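PDB 4BQN: capsular polysaccharide biosynthesis protein from Burkholderia pseudomallei, which binds coenzyme A and probably acts as an acetyltransferase in the biosynthesis of the capsular polysaccharide. Local coordinates for residues Asp235-Ser240 / Tyr260-Lys265; Glu101-Thr106 / Arg194-Met199; Tyr120-Ile125 / Pro271-Gln276; Tyr111-His116 / Phe277-Arg282. The protein carries 1 engineered substitution. All coordinates share one frame; numbering follows the deposited sequence. Where two conformers were deposited one is given.

Contact 1 (Asp235-Ser240 / Tyr260-Lys265); sequences DVTKMS and YQVLYK
Tyr264 lays one ring face over the backbone of Val236, whose CA sits 3.6 Å from the centroid of the Tyr264 ring, a CH-pi contact. The plane of the Asp235 carboxylate stands 76° from that of this ring, and OD1, at the ring edge, accepts a short bond of 2.6 Å from Tyr264 OH. At the other end Tyr260 turns a face to Ser240, whose CB stands over the ring centre, while Met239 SD lies at the ring edge in a Met-aromatic contact. Between the two tyrosines, Lys238 and Gln261 run side by side in the same direction. With CG anti to the backbone N (chi1 177°) and the chain extended beyond it, Gln261 carries NE2 to Val236 O, which also accepts from Tyr264 N on the opposite face of its carbonyl plane. Gln261 OE1 is held by Lys266. Thr237 OG1 accepts an almost straight bond from Leu263 N. Lys238 and Gln261 exchange both backbone bonds, forming a single antiparallel hydrogen-bonded bridge; it docks the 235-240 loop on a beta hairpin whose type I' turn spans Val262 to Lys265.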
loop_
_atom_site.group_PDB
_atom_site.type_symbol
_atom_site.label_atom_id
_atom_site.label_comp_id
_atom_site.label_asym_id
_atom_site.label_seq_id
_atom_site.Cartn_x
_atom_site.Cartn_y
_atom_site.Cartn_z
ATOM N N ASP A 235 10.308 -2.060 -3.175
ATOM C CA ASP A 235 11.180 -2.410 -2.053
ATOM C C ASP A 235 11.993 -1.238 -1.490
ATOM O O ASP A 235 12.892 -1.453 -0.674
ATOM C CB ASP A 235 12.134 -3.545 -2.455
ATOM C CG ASP A 235 13.182 -3.104 -3.455
ATOM O OD1 ASP A 235 12.939 -2.153 -4.224
ATOM O OD2 ASP A 235 14.261 -3.728 -3.484
ATOM N N VAL A 236 11.673 -0.011 -1.904
ATOM C CA VAL A 236 12.417 1.176 -1.467
ATOM C C VAL A 236 12.510 1.298 0.066
ATOM O O VAL A 236 13.594 1.577 0.616
ATOM C CB VAL A 236 11.830 2.485 -2.086
ATOM C CG1 VAL A 236 10.333 2.659 -1.833
ATOM C CG2 VAL A 236 12.587 3.716 -1.592
ATOM N N THR A 237 11.391 1.064 0.741
ATOM C CA THR A 237 11.272 1.306 2.168
ATOM C C THR A 237 10.703 0.077 2.857
ATOM O O THR A 237 9.729 -0.526 2.390
ATOM C CB THR A 237 10.437 2.570 2.413
ATOM O OG1 THR A 237 11.220 3.693 1.987
ATOM C CG2 THR A 237 10.036 2.744 3.869
ATOM N N LYS A 238 11.323 -0.312 3.965
ATOM C CA LYS A 238 10.946 -1.549 4.645
ATOM C C LYS A 238 10.748 -1.250 6.116
ATOM O O LYS A 238 11.720 -0.993 6.840
ATOM C CB LYS A 238 12.005 -2.639 4.421
ATOM C CG LYS A 238 12.253 -2.969 2.947
ATOM C CD LYS A 238 13.312 -4.037 2.712
ATOM C CE LYS A 238 13.462 -4.311 1.219
ATOM N NZ LYS A 238 14.569 -5.254 0.893
ATOM N N MET A 239 9.487 -1.220 6.534
ATOM C CA MET A 239 9.158 -0.970 7.931
ATOM C C MET A 239 9.515 -2.178 8.784
ATOM O O MET A 239 9.382 -3.320 8.338
ATOM C CB MET A 239 7.687 -0.610 8.097
ATOM C CG MET A 239 7.299 0.741 7.501
ATOM S SD MET A 239 8.029 2.116 8.413
ATOM C CE MET A 239 9.045 2.890 7.175
ATOM N N SER A 240 9.983 -1.916 10.000
ATOM C CA SER A 240 10.354 -2.973 10.929
ATOM C C SER A 240 9.207 -3.288 11.891
ATOM O O SER A 240 8.556 -2.386 12.400
ATOM C CB SER A 240 11.576 -2.523 11.708
ATOM O OG SER A 240 11.957 -3.518 12.624
ATOM N N TYR A 260 15.335 -0.539 10.110
ATOM C CA TYR A 260 14.432 -0.086 9.054
ATOM C C TYR A 260 15.246 0.105 7.778
ATOM O O TYR A 260 16.463 0.302 7.828
ATOM C CB TYR A 260 13.827 1.259 9.429
ATOM C CG TYR A 260 12.793 1.230 10.515
ATOM C CD1 TYR A 260 13.163 1.075 11.856
ATOM C CD2 TYR A 260 11.440 1.412 10.218
ATOM C CE1 TYR A 260 12.212 1.093 12.865
ATOM C CE2 TYR A 260 10.477 1.423 11.221
ATOM C CZ TYR A 260 10.883 1.275 12.548
ATOM O OH TYR A 260 9.982 1.302 13.566
ATOM N N GLN A 261 14.583 0.040 6.629
ATOM C CA GLN A 261 15.158 0.583 5.402
ATOM C C GLN A 261 14.263 1.731 4.966
ATOM O O GLN A 261 13.041 1.584 4.875
ATOM C CB GLN A 261 15.245 -0.474 4.301
ATOM C CG GLN A 261 15.765 0.054 2.973
ATOM C CD GLN A 261 16.036 -1.052 1.984
ATOM O OE1 GLN A 261 16.882 -1.906 2.226
ATOM N NE2 GLN A 261 15.319 -1.045 0.863
ATOM N N VAL A 262 14.870 2.884 4.709
ATOM C CA VAL A 262 14.127 4.049 4.261
ATOM C C VAL A 262 14.854 4.640 3.058
ATOM O O VAL A 262 16.047 4.971 3.139
ATOM C CB VAL A 262 13.920 5.079 5.401
ATOM C CG1 VAL A 262 12.762 4.660 6.302
ATOM C CG2 VAL A 262 15.197 5.272 6.213
ATOM N N LEU A 263 14.145 4.757 1.938
ATOM C CA LEU A 263 14.741 5.255 0.684
ATOM C C LEU A 263 16.055 4.518 0.371
ATOM O O LEU A 263 17.071 5.135 0.046
ATOM C CB LEU A 263 14.932 6.783 0.724
ATOM C CG LEU A 263 13.697 7.611 1.106
ATOM C CD1 LEU A 263 14.053 9.085 1.244
ATOM C CD2 LEU A 263 12.552 7.397 0.123
ATOM N N TYR A 264 16.014 3.193 0.499
ATOM C CA TYR A 264 17.129 2.283 0.203
ATOM C C TYR A 264 18.320 2.377 1.155
ATOM O O TYR A 264 19.364 1.779 0.895
ATOM C CB TYR A 264 17.594 2.391 -1.260
ATOM C CG TYR A 264 16.595 1.809 -2.238
ATOM C CD1 TYR A 264 16.390 0.424 -2.317
ATOM C CD2 TYR A 264 15.838 2.637 -3.059
ATOM C CE1 TYR A 264 15.466 -0.117 -3.194
ATOM C CE2 TYR A 264 14.920 2.109 -3.957
ATOM C CZ TYR A 264 14.734 0.737 -4.022
ATOM O OH TYR A 264 13.809 0.223 -4.908
ATOM N N LYS A 265 18.160 3.116 2.251
ATOM C CA LYS A 265 19.202 3.231 3.271
ATOM C C LYS A 265 18.773 2.542 4.562
ATOM O O LYS A 265 17.625 2.645 4.974
ATOM C CB LYS A 265 19.519 4.702 3.565
ATOM C CG LYS A 265 19.853 5.555 2.346
ATOM C CD LYS A 265 21.069 5.036 1.594
ATOM C CE LYS A 265 21.345 5.871 0.353
ATOM N NZ LYS A 265 22.299 5.209 -0.579
HETATM O O HOH W 1 15.783 -3.222 -1.013
HETATM O O HOH W 2 10.610 0.916 -4.835
HETATM O O HOH W 3 16.923 -4.573 1.865
#

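Contact 2 (Glu101-Thr106 / Arg194-Met199)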
loop_
_atom_site.group_PDB
_atom_site.type_symbol
_atom_site.label_atom_id
_atom_site.label_comp_id
_atom_site.label_asym_id
_atom_site.label_seq_id
_atom_site.Cartn_x
_atom_site.Cartn_y
_atom_site.Cartn_z
ATOM N N GLU A 101 -2.307 -2.871 7.160
ATOM C CA GLU A 101 -1.561 -2.340 8.318
ATOM C C GLU A 101 -1.146 -3.439 9.298
ATOM O O GLU A 101 -0.587 -3.152 10.345
ATOM C CB GLU A 101 -2.377 -1.243 9.021
ATOM C CG GLU A 101 -2.595 -0.058 8.108
ATOM C CD GLU A 101 -3.547 0.961 8.668
ATOM O OE1 GLU A 101 -3.673 1.043 9.906
ATOM O OE2 GLU A 101 -4.162 1.668 7.853
ATOM N N GLY A 102 -1.411 -4.700 8.962
ATOM C CA GLY A 102 -1.245 -5.757 9.943
ATOM C C GLY A 102 0.176 -6.013 10.395
ATOM O O GLY A 102 0.381 -6.465 11.511
ATOM N N TYR A 103 1.177 -5.716 9.571
ATOM C CA TYR A 103 2.556 -5.888 10.044
ATOM C C TYR A 103 3.023 -4.734 10.913
ATOM O O TYR A 103 3.844 -4.926 11.821
ATOM C CB TYR A 103 3.528 -6.021 8.882
ATOM C CG TYR A 103 3.234 -7.200 8.002
ATOM C CD1 TYR A 103 3.528 -8.498 8.417
ATOM C CD2 TYR A 103 2.691 -7.020 6.726
ATOM C CE1 TYR A 103 3.251 -9.592 7.598
ATOM C CE2 TYR A 103 2.412 -8.099 5.907
ATOM C CZ TYR A 103 2.709 -9.375 6.334
ATOM O OH TYR A 103 2.438 -10.421 5.494
ATOM N N HIS A 104 2.530 -3.535 10.602
ATOM C CA HIS A 104 3.057 -2.299 11.195
ATOM C C HIS A 104 1.880 -1.464 11.671
ATOM O O HIS A 104 1.562 -0.420 11.099
ATOM C CB HIS A 104 3.918 -1.513 10.183
ATOM C CG HIS A 104 4.669 -2.377 9.218
ATOM N ND1 HIS A 104 4.329 -2.456 7.883
ATOM C CD2 HIS A 104 5.737 -3.201 9.389
ATOM C CE1 HIS A 104 5.149 -3.295 7.275
ATOM N NE2 HIS A 104 6.021 -3.756 8.163
ATOM N N PRO A 105 1.216 -1.913 12.745
ATOM C CA PRO A 105 -0.050 -1.280 13.090
ATOM C C PRO A 105 0.120 0.141 13.636
ATOM O O PRO A 105 -0.871 0.852 13.794
ATOM C CB PRO A 105 -0.646 -2.221 14.161
ATOM C CG PRO A 105 0.100 -3.499 14.027
ATOM C CD PRO A 105 1.473 -3.118 13.544
ATOM N N THR A 106 1.358 0.545 13.933
ATOM C CA THR A 106 1.616 1.889 14.439
ATOM C C THR A 106 1.963 2.893 13.333
ATOM O O THR A 106 2.206 4.056 13.629
ATOM C CB THR A 106 2.782 1.883 15.448
ATOM O OG1 THR A 106 3.985 1.525 14.779
ATOM C CG2 THR A 106 2.523 0.916 16.604
ATOM N N ARG A 194 6.032 -12.558 4.254
ATOM C CA ARG A 194 5.971 -11.100 4.338
ATOM C C ARG A 194 5.376 -10.563 3.044
ATOM O O ARG A 194 6.005 -10.624 2.000
ATOM C CB ARG A 194 7.367 -10.521 4.562
ATOM C CG ARG A 194 7.366 -9.030 4.843
ATOM C CD ARG A 194 8.765 -8.439 4.815
ATOM N NE ARG A 194 9.719 -9.077 5.736
ATOM C CZ ARG A 194 9.967 -8.670 6.984
ATOM N NH1 ARG A 194 9.288 -7.666 7.510
ATOM N NH2 ARG A 194 10.891 -9.276 7.718
ATOM N N LEU A 195 4.156 -10.037 3.127
ATOM C CA LEU A 195 3.419 -9.629 1.932
ATOM C C LEU A 195 3.466 -8.124 1.652
ATOM O O LEU A 195 3.143 -7.691 0.546
ATOM C CB LEU A 195 1.961 -10.082 2.031
ATOM C CG LEU A 195 1.730 -11.604 2.073
ATOM C CD1 LEU A 195 0.236 -11.894 2.148
ATOM C CD2 LEU A 195 2.383 -12.303 0.881
ATOM N N PHE A 196 3.873 -7.346 2.650
ATOM C CA PHE A 196 3.966 -5.881 2.542
ATOM C C PHE A 196 5.243 -5.415 3.209
ATOM O O PHE A 196 5.537 -5.856 4.325
ATOM C CB PHE A 196 2.788 -5.169 3.211
ATOM C CG PHE A 196 1.484 -5.309 2.469
ATOM C CD1 PHE A 196 0.701 -6.456 2.580
ATOM C CD2 PHE A 196 1.023 -4.270 1.667
ATOM C CE1 PHE A 196 -0.511 -6.566 1.904
ATOM C CE2 PHE A 196 -0.201 -4.373 0.994
ATOM C CZ PHE A 196 -0.953 -5.528 1.104
ATOM N N TYR A 197 5.962 -4.496 2.550
ATOM C CA TYR A 197 7.089 -3.777 3.157
ATOM C C TYR A 197 6.624 -2.522 3.928
ATOM O O TYR A 197 7.261 -2.103 4.911
ATOM C CB TYR A 197 8.048 -3.329 2.064
ATOM C CG TYR A 197 8.847 -4.434 1.432
ATOM C CD1 TYR A 197 9.603 -5.317 2.206
ATOM C CD2 TYR A 197 8.886 -4.568 0.039
ATOM C CE1 TYR A 197 10.358 -6.322 1.618
ATOM C CE2 TYR A 197 9.652 -5.570 -0.564
ATOM C CZ TYR A 197 10.391 -6.445 0.229
ATOM O OH TYR A 197 11.158 -7.445 -0.328
ATOM N N THR A 198 5.554 -1.896 3.442
ATOM C CA THR A 198 4.851 -0.820 4.138
ATOM C C THR A 198 3.380 -1.078 3.882
ATOM O O THR A 198 3.033 -1.941 3.034
ATOM C CB THR A 198 5.164 0.574 3.586
ATOM O OG1 THR A 198 4.488 0.703 2.329
ATOM C CG2 THR A 198 6.676 0.779 3.375
ATOM N N MET A 199 2.499 -0.365 4.584
ATOM C CA MET A 199 1.063 -0.590 4.452
ATOM C C MET A 199 0.578 -0.609 3.011
ATOM O O MET A 199 -0.425 -1.244 2.704
ATOM C CB MET A 199 0.285 0.458 5.240
ATOM C CG MET A 199 0.480 1.891 4.784
ATOM S SD MET A 199 -0.278 2.985 6.000
ATOM C CE MET A 199 -0.242 4.538 5.119
HETATM O O HOH W 4 3.417 0.264 7.138
HETATM O O HOH W 5 7.259 -5.844 6.540
#
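Tyr103 reaches across to the backbone of 194-199, its CB directed at that segment and its side chain crossing that of Phe196 at about a right angle. CB itself lies over a face of the neighbouring His104 ring. Farther out, Tyr103 CD2 is 4.0 Å from Phe196 CB, and Tyr103 CE2 comes within 3.6 Å of Phe196 N. At the tip, Tyr103 OH rests 3.5 Å from Leu195 CB and has Cys190 O and Lys193 O as hydrogen-bond partners, two carbonyls that must share its one proton and that hold the phenol end beside Leu195. His104 joins the segments through water on both ring nitrogens. One water links ND1 to Met199 N; the other, 2.9 Å from His104 NE2, donates to Phe196 O and accepts from Arg194 NH1. Glu101 CG packs on Met199 CB, while the Glu101 carboxylate forms a salt bridge with Arg299 and a hydrogen bond with His99. The contact borders the coenzyme A pocket, to which Glu101 belongs, with helix 183-189 against Leu195 and Phe196, helix 153-167 against Glu101, and strand 107-108 against Glu101 and Met199.

Contact 3 (Tyr120-Ile125 / Pro271-Gln276)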
loop_
_atom_site.group_PDB
_atom_site.type_symbol
_atom_site.label_atom_id
_atom_site.label_comp_id
_atom_site.label_asym_id
_atom_site.label_seq_id
_atom_site.Cartn_x
_atom_site.Cartn_y
_atom_site.Cartn_z
ATOM N N TYR A 120 6.232 7.873 5.345
ATOM C CA TYR A 120 5.568 7.171 6.447
ATOM C C TYR A 120 6.050 7.731 7.764
ATOM O O TYR A 120 7.194 8.208 7.867
ATOM C CB TYR A 120 5.865 5.665 6.413
ATOM C CG TYR A 120 5.531 5.046 5.092
ATOM C CD1 TYR A 120 4.244 4.599 4.816
ATOM C CD2 TYR A 120 6.496 4.960 4.084
ATOM C CE1 TYR A 120 3.934 4.054 3.575
ATOM C CE2 TYR A 120 6.187 4.426 2.844
ATOM C CZ TYR A 120 4.913 3.979 2.600
ATOM O OH TYR A 120 4.632 3.440 1.375
ATOM N N VAL A 121 5.170 7.691 8.756
ATOM C CA VAL A 121 5.500 8.080 10.113
ATOM C C VAL A 121 4.882 7.100 11.102
ATOM O O VAL A 121 3.973 6.332 10.760
ATOM C CB VAL A 121 5.001 9.508 10.442
ATOM C CG1 VAL A 121 5.689 10.554 9.562
ATOM C CG2 VAL A 121 3.487 9.609 10.314
ATOM N N ASP A 122 5.395 7.106 12.320
ATOM C CA ASP A 122 4.845 6.252 13.356
ATOM C C ASP A 122 3.778 7.040 14.111
ATOM O O ASP A 122 4.080 7.958 14.878
ATOM C CB ASP A 122 5.951 5.706 14.264
ATOM C CG ASP A 122 5.456 4.605 15.169
ATOM O OD1 ASP A 122 4.538 4.877 15.971
ATOM O OD2 ASP A 122 5.946 3.459 15.034
ATOM N N ALA A 123 2.521 6.710 13.838
ATOM C CA ALA A 123 1.388 7.369 14.458
ATOM C C ALA A 123 1.286 7.114 15.952
ATOM O O ALA A 123 0.744 7.953 16.671
ATOM C CB ALA A 123 0.096 6.972 13.766
ATOM N N LEU A 124 1.781 5.980 16.441
ATOM C CA LEU A 124 1.752 5.783 17.888
ATOM C C LEU A 124 2.679 6.785 18.565
ATOM O O LEU A 124 2.355 7.303 19.619
ATOM C CB LEU A 124 2.099 4.341 18.267
ATOM C CG LEU A 124 1.803 4.013 19.737
ATOM C CD1 LEU A 124 0.323 4.160 20.073
ATOM C CD2 LEU A 124 2.279 2.610 20.049
ATOM N N ILE A 125 3.827 7.059 17.950
ATOM C CA ILE A 125 4.718 8.126 18.431
ATOM C C ILE A 125 3.987 9.471 18.459
ATOM O O ILE A 125 4.127 10.218 19.419
ATOM C CB ILE A 125 6.040 8.151 17.646
ATOM C CG1 ILE A 125 6.863 6.949 18.094
ATOM C CG2 ILE A 125 6.814 9.454 17.875
ATOM C CD1 ILE A 125 8.208 6.792 17.427
ATOM N N PRO A 271 17.633 5.007 16.519
ATOM C CA PRO A 271 17.659 6.342 15.931
ATOM C C PRO A 271 16.461 6.627 15.039
ATOM O O PRO A 271 16.012 7.764 14.995
ATOM C CB PRO A 271 18.955 6.357 15.104
ATOM C CG PRO A 271 19.380 4.941 14.986
ATOM C CD PRO A 271 18.870 4.262 16.212
ATOM N N TYR A 272 15.940 5.622 14.342
ATOM C CA TYR A 272 14.745 5.829 13.528
ATOM C C TYR A 272 13.588 6.366 14.383
ATOM O O TYR A 272 12.942 7.382 14.050
ATOM C CB TYR A 272 14.328 4.540 12.794
ATOM C CG TYR A 272 13.043 4.751 12.019
ATOM C CD1 TYR A 272 13.066 5.268 10.725
ATOM C CD2 TYR A 272 11.796 4.506 12.610
ATOM C CE1 TYR A 272 11.887 5.507 10.028
ATOM C CE2 TYR A 272 10.612 4.742 11.927
ATOM C CZ TYR A 272 10.662 5.241 10.634
ATOM O OH TYR A 272 9.485 5.475 9.976
ATOM N N LEU A 273 13.328 5.689 15.494
ATOM C CA LEU A 273 12.203 6.061 16.340
ATOM C C LEU A 273 12.445 7.382 17.070
ATOM O O LEU A 273 11.544 8.197 17.208
ATOM C CB LEU A 273 11.861 4.927 17.311
ATOM C CG LEU A 273 11.337 3.644 16.642
ATOM C CD1 LEU A 273 11.291 2.519 17.661
ATOM C CD2 LEU A 273 9.965 3.864 16.009
ATOM N N LEU A 274 13.667 7.606 17.534
ATOM C CA LEU A 274 14.006 8.899 18.116
ATOM C C LEU A 274 13.797 10.041 17.116
ATOM O O LEU A 274 13.277 11.105 17.477
ATOM C CB LEU A 274 15.443 8.883 18.637
ATOM C CG LEU A 274 15.720 7.987 19.854
ATOM C CD1 LEU A 274 17.210 7.889 20.136
ATOM C CD2 LEU A 274 14.965 8.430 21.100
ATOM N N GLU A 275 14.180 9.820 15.861
ATOM C CA GLU A 275 13.988 10.832 14.811
ATOM C C GLU A 275 12.511 11.091 14.515
ATOM O O GLU A 275 12.124 12.197 14.163
ATOM C CB GLU A 275 14.750 10.444 13.541
ATOM C CG GLU A 275 16.263 10.571 13.670
ATOM C CD GLU A 275 17.031 10.174 12.415
ATOM O OE1 GLU A 275 16.417 10.079 11.330
ATOM O OE2 GLU A 275 18.259 9.957 12.516
ATOM N N GLN A 276 11.678 10.069 14.666
ATOM C CA GLN A 276 10.225 10.274 14.551
ATOM C C GLN A 276 9.730 11.261 15.604
ATOM O O GLN A 276 8.951 12.175 15.301
ATOM C CB GLN A 276 9.460 8.941 14.657
ATOM C CG GLN A 276 9.672 8.019 13.464
ATOM C CD GLN A 276 8.905 8.493 12.243
ATOM O OE1 GLN A 276 7.701 8.731 12.313
ATOM N NE2 GLN A 276 9.602 8.652 11.123
HETATM O O HOH W 6 9.651 6.930 7.801
#
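Gln276 of helix 269-281 grips the point where strand 121-122 passes into helix 123-130, a junction marked by the N-cap residue Asp122. Gln276 OE1 accepts from Asp122 N at 2.8 Å, with an N-H...O angle of 161°; the donor lies above the amide carbonyl plane, 45° out of it. A bend at chi2 (-75°) turns the glutamine amide toward the strand, where OE1 also rests against Val121 CA and CB. The acid of Asp122 serves the new helix: OD1 accepts from Ile125 N on its anti side, the capping bond, whereas OD2 is hydrogen-bonded by Tyr242 and Thr106. Both the backbone N-H and the carboxylate of this buried residue are thus engaged, which should hold the helix start firmly.

The apolar contacts gather round Ile125, whose side chain crosses those of Leu273 and Gln276 at about right angles. Its CD1 touches Leu273 CD2 at 3.7 Å and Gln276 CB at the same distance, a small hydrophobic patch beside the polar junction. Tyr138 of helix 135-140 and Phe277 and Phe280 extend it.

Water supplies the remaining link. A single molecule donates to Tyr120 O at 2.8 Å and accepts from Tyr272 OH at 2.6 Å, lying at the edge of the Tyr272 ring and in its plane.

Contact 4 (Tyr111-His116 / Phe277-Arg282); sequences YGLPPH and FEWFER
His116 and Trp279 both carry CG trans to the backbone N (chi1 -170° in each), a setting that carries the imidazole toward helix 269-281 and the indole out from the helix to meet it. The histidine presents its edge to the indole face, with CD2 above the indole plane and offset toward the rim. The His116 ring and the five-membered ring of Trp279 have centroids 4.4 Å apart. Their planes meet at 51°, a tilted edge-to-face pair. His116 ND1 accepts from Glu118 N, which helps fix the rotation of the imidazole.

The edge of the indole faces the loop backbone. Pro114 O lies in the indole plane, 3.1 Å from Trp279 CZ2, and a water accepts from Trp279 NE1 while donating to Pro115 O. Leu113 finishes the contact, with CB 4.0 Å from Trp279 CH2 and CD1 against the edge of the Phe280 ring at CE1.

No direct hydrogen bond joins the two segments. Cohesion comes from aromatic and apolar packing and a carbonyl at a ring edge, with the indole N-H satisfied through water, so this surface join of loop and helix rests on ring and aliphatic packing, with one water as its polar bridge.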
loop_
_atom_site.group_PDB
_atom_site.type_symbol
_atom_site.label_atom_id
_atom_site.label_comp_id
_atom_site.label_asym_id
_atom_site.label_seq_id
_atom_site.Cartn_x
_atom_site.Cartn_y
_atom_site.Cartn_z
ATOM N N TYR A 111 -1.193 13.235 7.766
ATOM C CA TYR A 111 -2.376 13.962 7.306
ATOM C C TYR A 111 -2.378 15.278 8.064
ATOM O O TYR A 111 -2.268 15.293 9.290
ATOM C CB TYR A 111 -3.670 13.196 7.611
ATOM C CG TYR A 111 -4.926 14.010 7.314
ATOM C CD1 TYR A 111 -5.478 14.881 8.268
ATOM C CD2 TYR A 111 -5.540 13.926 6.075
ATOM C CE1 TYR A 111 -6.615 15.631 7.989
ATOM C CE2 TYR A 111 -6.669 14.677 5.782
ATOM C CZ TYR A 111 -7.205 15.523 6.743
ATOM O OH TYR A 111 -8.334 16.262 6.456
ATOM N N GLY A 112 -2.504 16.379 7.338
ATOM C CA GLY A 112 -2.506 17.716 7.947
ATOM C C GLY A 112 -1.169 18.184 8.487
ATOM O O GLY A 112 -1.094 19.223 9.148
ATOM N N LEU A 113 -0.128 17.398 8.223
ATOM C CA LEU A 113 1.249 17.654 8.636
ATOM C C LEU A 113 2.096 17.664 7.391
ATOM O O LEU A 113 1.673 17.149 6.354
ATOM C CB LEU A 113 1.739 16.549 9.586
ATOM C CG LEU A 113 1.022 16.425 10.935
ATOM C CD1 LEU A 113 1.392 15.127 11.622
ATOM C CD2 LEU A 113 1.331 17.616 11.835
ATOM N N PRO A 114 3.291 18.255 7.468
ATOM C CA PRO A 114 4.121 18.299 6.264
ATOM C C PRO A 114 4.409 16.895 5.747
ATOM O O PRO A 114 4.504 15.946 6.542
ATOM C CB PRO A 114 5.423 18.940 6.754
ATOM C CG PRO A 114 5.047 19.692 7.984
ATOM C CD PRO A 114 3.936 18.916 8.618
ATOM N N PRO A 115 4.554 16.749 4.426
ATOM C CA PRO A 115 4.945 15.445 3.901
ATOM C C PRO A 115 6.273 15.011 4.516
ATOM O O PRO A 115 7.175 15.828 4.721
ATOM C CB PRO A 115 5.108 15.699 2.397
ATOM C CG PRO A 115 4.300 16.923 2.132
ATOM C CD PRO A 115 4.425 17.759 3.366
ATOM N N HIS A 116 6.382 13.734 4.835
ATOM C CA HIS A 116 7.619 13.207 5.385
ATOM C C HIS A 116 8.464 12.704 4.223
ATOM O O HIS A 116 7.929 12.040 3.325
ATOM C CB HIS A 116 7.324 12.075 6.378
ATOM C CG HIS A 116 8.523 11.646 7.161
ATOM N ND1 HIS A 116 9.548 10.908 6.608
ATOM C CD2 HIS A 116 8.881 11.899 8.441
ATOM C CE1 HIS A 116 10.484 10.713 7.522
ATOM N NE2 HIS A 116 10.102 11.306 8.642
ATOM N N PHE A 277 10.177 11.085 16.847
ATOM C CA PHE A 277 9.836 12.057 17.894
ATOM C C PHE A 277 10.270 13.464 17.494
ATOM O O PHE A 277 9.487 14.410 17.603
ATOM C CB PHE A 277 10.448 11.675 19.248
ATOM C CG PHE A 277 9.594 10.738 20.052
ATOM C CD1 PHE A 277 8.626 11.237 20.929
ATOM C CD2 PHE A 277 9.732 9.355 19.916
ATOM C CE1 PHE A 277 7.818 10.385 21.665
ATOM C CE2 PHE A 277 8.934 8.498 20.662
ATOM C CZ PHE A 277 7.967 9.014 21.520
ATOM N N GLU A 278 11.503 13.590 17.009
ATOM C CA GLU A 278 12.039 14.894 16.634
ATOM C C GLU A 278 11.217 15.512 15.502
ATOM O O GLU A 278 10.948 16.712 15.505
ATOM C CB GLU A 278 13.513 14.754 16.270
ATOM C CG GLU A 278 14.347 14.411 17.500
ATOM C CD GLU A 278 15.694 13.770 17.221
ATOM O OE1 GLU A 278 16.079 13.601 16.047
ATOM O OE2 GLU A 278 16.382 13.433 18.207
ATOM N N TRP A 279 10.779 14.680 14.560
ATOM C CA TRP A 279 9.984 15.145 13.434
ATOM C C TRP A 279 8.633 15.687 13.920
ATOM O O TRP A 279 8.257 16.808 13.573
ATOM C CB TRP A 279 9.812 14.019 12.409
ATOM C CG TRP A 279 9.202 14.491 11.123
ATOM C CD1 TRP A 279 9.870 15.001 10.040
ATOM C CD2 TRP A 279 7.811 14.512 10.781
ATOM N NE1 TRP A 279 8.978 15.343 9.047
ATOM C CE2 TRP A 279 7.710 15.041 9.471
ATOM C CE3 TRP A 279 6.636 14.121 11.445
ATOM C CZ2 TRP A 279 6.484 15.215 8.823
ATOM C CZ3 TRP A 279 5.400 14.291 10.785
ATOM C CH2 TRP A 279 5.344 14.841 9.495
ATOM N N PHE A 280 7.921 14.922 14.747
ATOM C CA PHE A 280 6.635 15.394 15.255
ATOM C C PHE A 280 6.765 16.645 16.131
ATOM O O PHE A 280 5.872 17.499 16.108
ATOM C CB PHE A 280 5.905 14.304 16.024
ATOM C CG PHE A 280 5.300 13.238 15.147
ATOM C CD1 PHE A 280 4.223 13.533 14.308
ATOM C CD2 PHE A 280 5.796 11.933 15.177
ATOM C CE1 PHE A 280 3.655 12.547 13.510
ATOM C CE2 PHE A 280 5.223 10.944 14.393
ATOM C CZ PHE A 280 4.153 11.251 13.560
ATOM N N GLU A 281 7.854 16.735 16.905
ATOM C CA GLU A 281 8.035 17.872 17.803
ATOM C C GLU A 281 8.255 19.186 17.024
ATOM O O GLU A 281 8.072 20.264 17.578
ATOM C CB GLU A 281 9.119 17.561 18.853
ATOM C CG GLU A 281 8.649 16.568 19.932
ATOM C CD GLU A 281 9.775 15.830 20.668
ATOM O OE1 GLU A 281 10.946 16.264 20.575
ATOM O OE2 GLU A 281 9.489 14.809 21.354
ATOM N N ARG A 282 8.589 19.089 15.733
ATOM C CA ARG A 282 8.740 20.287 14.887
ATOM C C ARG A 282 7.407 20.876 14.429
ATOM O O ARG A 282 7.340 22.039 14.060
ATOM C CB ARG A 282 9.641 19.998 13.682
ATOM C CG ARG A 282 11.076 19.674 14.072
ATOM C CD ARG A 282 11.955 19.352 12.870
ATOM N NE ARG A 282 13.208 18.728 13.304
ATOM C CZ ARG A 282 13.601 17.493 12.988
ATOM N NH1 ARG A 282 12.866 16.727 12.193
ATOM N NH2 ARG A 282 14.751 17.032 13.452
HETATM O O HOH W 7 8.942 16.849 6.571
#

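From the N terminus, the chain first passes through 101-106, 111-116 and 120-125, which later meet partners far along the sequence. The first loop to close is that of contact 2, at 194-199; contact 1 then opens at 235-240 and closes at 260-265, so these two follow in series. Helix 269-281 next closes contact 3 and finally contact 4. Contact 1 is nested within contact 3, itself nested within contact 4, whereas contact 2 crosses both 3 and 4. They also touch directly: Met239 N probably bonds to Tyr197 O between contacts 1 and 2, Tyr260 packs on Tyr272 between 1 and 3, and Ile125 meets Phe277 between 3 and 4. Together they tie the region after strand 91-94 to loops 194-199 and 235-240, the hairpin at 260-267 and helix 269-281.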